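PDB 3OZY: putative mandelate racemase from Bordetella bronchiseptica, which is of unknown function but, as a magnesium-binding member of the enolase superfamily crystallised with m-xylarate, probably acts on acid-sugar-like carboxylates. Local coordinates for residues E329-I332 and T333-L337. Sequence-based numbering, arbitrary orientation.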
ATOM      1  N   GLU A 329      23.880  -4.580   1.767  1.00  6.54           N
ATOM      2  CA  GLU A 329      23.278  -5.853   2.158  1.00  6.98           C
ATOM      3  C   GLU A 329      23.545  -6.968   1.146  1.00  7.22           C
ATOM      4  O   GLU A 329      23.243  -6.829  -0.038  1.00  7.42           O
ATOM      5  CB  GLU A 329      21.768  -5.688   2.368  1.00  6.40           C
ATOM      6  CG  GLU A 329      21.102  -6.969   2.836  1.00  6.59           C
ATOM      7  CD  GLU A 329      19.668  -6.775   3.293  1.00  6.89           C
ATOM      8  OE1 GLU A 329      18.943  -5.919   2.729  1.00  6.71           O
ATOM      9  OE2 GLU A 329      19.244  -7.501   4.219  1.00  7.78           O
ATOM     10  N   TRP A 330      24.101  -8.080   1.631  1.00  6.82           N
ATOM     11  CA  TRP A 330      24.338  -9.248   0.788  1.00  8.19           C
ATOM     12  C   TRP A 330      23.773 -10.515   1.429  1.00  6.46           C
ATOM     13  O   TRP A 330      24.314 -11.018   2.413  1.00  7.68           O
ATOM     14  CB  TRP A 330      25.833  -9.430   0.465  1.00  8.09           C
ATOM     15  CG  TRP A 330      25.999 -10.370  -0.690  1.00  9.05           C
ATOM     16  CD1 TRP A 330      25.858 -11.728  -0.666  1.00  8.98           C
ATOM     17  CD2 TRP A 330      26.275 -10.015  -2.052  1.00  9.29           C
ATOM     18  NE1 TRP A 330      26.027 -12.239  -1.932  1.00 10.25           N
ATOM     19  CE2 TRP A 330      26.297 -11.211  -2.798  1.00 10.53           C
ATOM     20  CE3 TRP A 330      26.524  -8.806  -2.710  1.00  9.33           C
ATOM     21  CZ2 TRP A 330      26.546 -11.232  -4.173  1.00 12.05           C
ATOM     22  CZ3 TRP A 330      26.778  -8.826  -4.070  1.00 11.45           C
ATOM     23  CH2 TRP A 330      26.780 -10.033  -4.789  1.00 10.82           C
ATOM     24  N   ASP A 331      22.697 -11.027   0.843  1.00  7.32           N
ATOM     25  CA  ASP A 331      22.020 -12.251   1.286  1.00  8.24           C
ATOM     26  C   ASP A 331      22.976 -13.440   1.252  1.00  8.57           C
ATOM     27  O   ASP A 331      23.430 -13.836   0.171  1.00  8.60           O
ATOM     28  CB  ASP A 331      20.852 -12.496   0.310  1.00  7.06           C
ATOM     29  CG  ASP A 331      19.999 -13.723   0.626  1.00  7.87           C
ATOM     30  OD1 ASP A 331      20.326 -14.535   1.515  1.00  8.24           O
ATOM     31  OD2 ASP A 331      18.957 -13.860  -0.060  1.00  8.46           O
ATOM     32  N   ILE A 332      23.263 -14.013   2.426  1.00  7.60           N
ATOM     33  CA  ILE A 332      24.136 -15.195   2.516  1.00  8.90           C
ATOM     34  C   ILE A 332      23.378 -16.470   2.868  1.00  8.32           C
ATOM     35  O   ILE A 332      23.987 -17.521   3.112  1.00  9.25           O
ATOM     36  CB  ILE A 332      25.347 -14.989   3.477  1.00  8.49           C
ATOM     37  CG1 ILE A 332      24.931 -14.489   4.877  1.00  8.84           C
ATOM     38  CG2 ILE A 332      26.342 -14.030   2.848  1.00 10.16           C
ATOM     39  CD1 ILE A 332      23.931 -15.349   5.624  1.00  9.93           C
ATOM     40  N   THR A 333      22.052 -16.391   2.894  1.00  7.91           N
ATOM     41  CA  THR A 333      21.232 -17.564   3.185  1.00  7.68           C
ATOM     42  C   THR A 333      21.109 -18.442   1.936  1.00  8.13           C
ATOM     43  O   THR A 333      21.516 -18.042   0.846  1.00  9.24           O
ATOM     44  CB  THR A 333      19.821 -17.172   3.714  1.00  7.08           C
ATOM     45  OG1 THR A 333      19.030 -16.627   2.649  1.00  7.93           O
ATOM     46  CG2 THR A 333      19.935 -16.146   4.829  1.00  9.19           C
ATOM     47  N   HIS A 334      20.540 -19.633   2.085  1.00  8.54           N
ATOM     48  CA  HIS A 334      20.384 -20.514   0.935  1.00  8.39           C
ATOM     49  C   HIS A 334      19.412 -19.925  -0.083  1.00  8.05           C
ATOM     50  O   HIS A 334      18.231 -19.775   0.203  1.00  8.72           O
ATOM     51  CB  HIS A 334      19.883 -21.887   1.370  1.00  9.30           C
ATOM     52  CG  HIS A 334      19.792 -22.850   0.236  1.00  9.69           C
ATOM     53  ND1 HIS A 334      20.735 -23.833   0.019  1.00 13.27           N
ATOM     54  CD2 HIS A 334      18.905 -22.944  -0.781  1.00  9.92           C
ATOM     55  CE1 HIS A 334      20.415 -24.508  -1.071  1.00 15.64           C
ATOM     56  NE2 HIS A 334      19.307 -23.990  -1.573  1.00 11.74           N
ATOM     57  N   ASN A 335      19.904 -19.623  -1.277  1.00  8.12           N
ATOM     58  CA  ASN A 335      19.083 -18.929  -2.261  1.00  8.85           C
ATOM     59  C   ASN A 335      19.624 -19.112  -3.670  1.00  8.16           C
ATOM     60  O   ASN A 335      20.573 -18.444  -4.070  1.00  8.97           O
ATOM     61  CB  ASN A 335      19.017 -17.436  -1.905  1.00  8.76           C
ATOM     62  CG  ASN A 335      18.047 -16.674  -2.768  1.00  7.48           C
ATOM     63  OD1 ASN A 335      17.502 -17.203  -3.737  1.00  8.21           O
ATOM     64  ND2 ASN A 335      17.821 -15.407  -2.420  1.00  8.61           N
ATOM     65  N   ASP A 336      19.010 -20.023  -4.422  1.00  8.27           N
ATOM     66  CA  ASP A 336      19.439 -20.265  -5.795  1.00  9.67           C
ATOM     67  C   ASP A 336      19.320 -19.023  -6.675  1.00  9.46           C
ATOM     68  O   ASP A 336      20.012 -18.906  -7.684  1.00  8.99           O
ATOM     69  CB  ASP A 336      18.644 -21.406  -6.433  1.00  9.91           C
ATOM     70  CG  ASP A 336      18.936 -22.753  -5.808  1.00 12.72           C
ATOM     71  OD1 ASP A 336      20.010 -22.918  -5.179  1.00 14.47           O
ATOM     72  OD2 ASP A 336      18.072 -23.644  -5.971  1.00 14.91           O
ATOM     73  N   LEU A 337      18.443 -18.094  -6.301  1.00  8.11           N
ATOM     74  CA  LEU A 337      18.305 -16.860  -7.069  1.00  8.88           C
ATOM     75  C   LEU A 337      19.500 -15.920  -6.895  1.00  9.30           C
ATOM     76  O   LEU A 337      19.649 -14.952  -7.651  1.00 11.15           O
ATOM     77  CB  LEU A 337      16.994 -16.153  -6.731  1.00  9.76           C
ATOM     78  CG  LEU A 337      15.740 -17.003  -6.928  1.00 10.11           C
ATOM     79  CD1 LEU A 337      14.534 -16.250  -6.386  1.00 10.92           C
ATOM     80  CD2 LEU A 337      15.537 -17.411  -8.391  1.00 10.69           C
TER
HETATM   81  O   HOH W   1      22.413 -16.183  -0.958  1.00 12.77           O
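Asp331 OD1 is gripped twice by Thr333, two residues further along the chain. The backbone N of Thr333 donates to it at 2.9 Å, nearly in line with the C-O bond, while Thr333 OG1 donates to Asp331 OD1 at 2.7 Å through the syn lone pair, on the side of the other carboxylate oxygen. The bond from the backbone amide, two residues on from the aspartate, closes an Asx turn just as strand 328-331 gives way to loop. On the threonine, chi1 of 72° sets OG1 between its own N and carbonyl carbon, which lets hydroxyl and amide converge on one oxygen. Asp331 OD2 serves the far arm of the turn: Asn335 ND2 reaches it at 3.0 Å along a nearly straight bond (167°). This oxygen lies in the plane of the Asn335 amide but is itself approached from above the carboxylate plane, the two flat groups being turned 51° apart. Arg33, from strand 32-42, forms a salt bridge with the same OD2, and Asn307 O also accepts from Asn335 ND2. The other end of that amide, Asn335 OD1, takes the backbone N of Leu337 at 2.9 Å, a second Asx turn that fixes the rotation of the group. A water bridges the backbone of the turn, donating to Asp331 O at 2.8 Å and to Thr333 O at 2.7 Å. The reversal thus sits at the end of a barrel strand that pairs with strand 139-146, and Arg33 links it to the N-terminal domain. With several donors and an arginine around it, the buried carboxylate is probably held as an anion, and the exit of the chain from the strand is defined by side-chain bonds and a bound water.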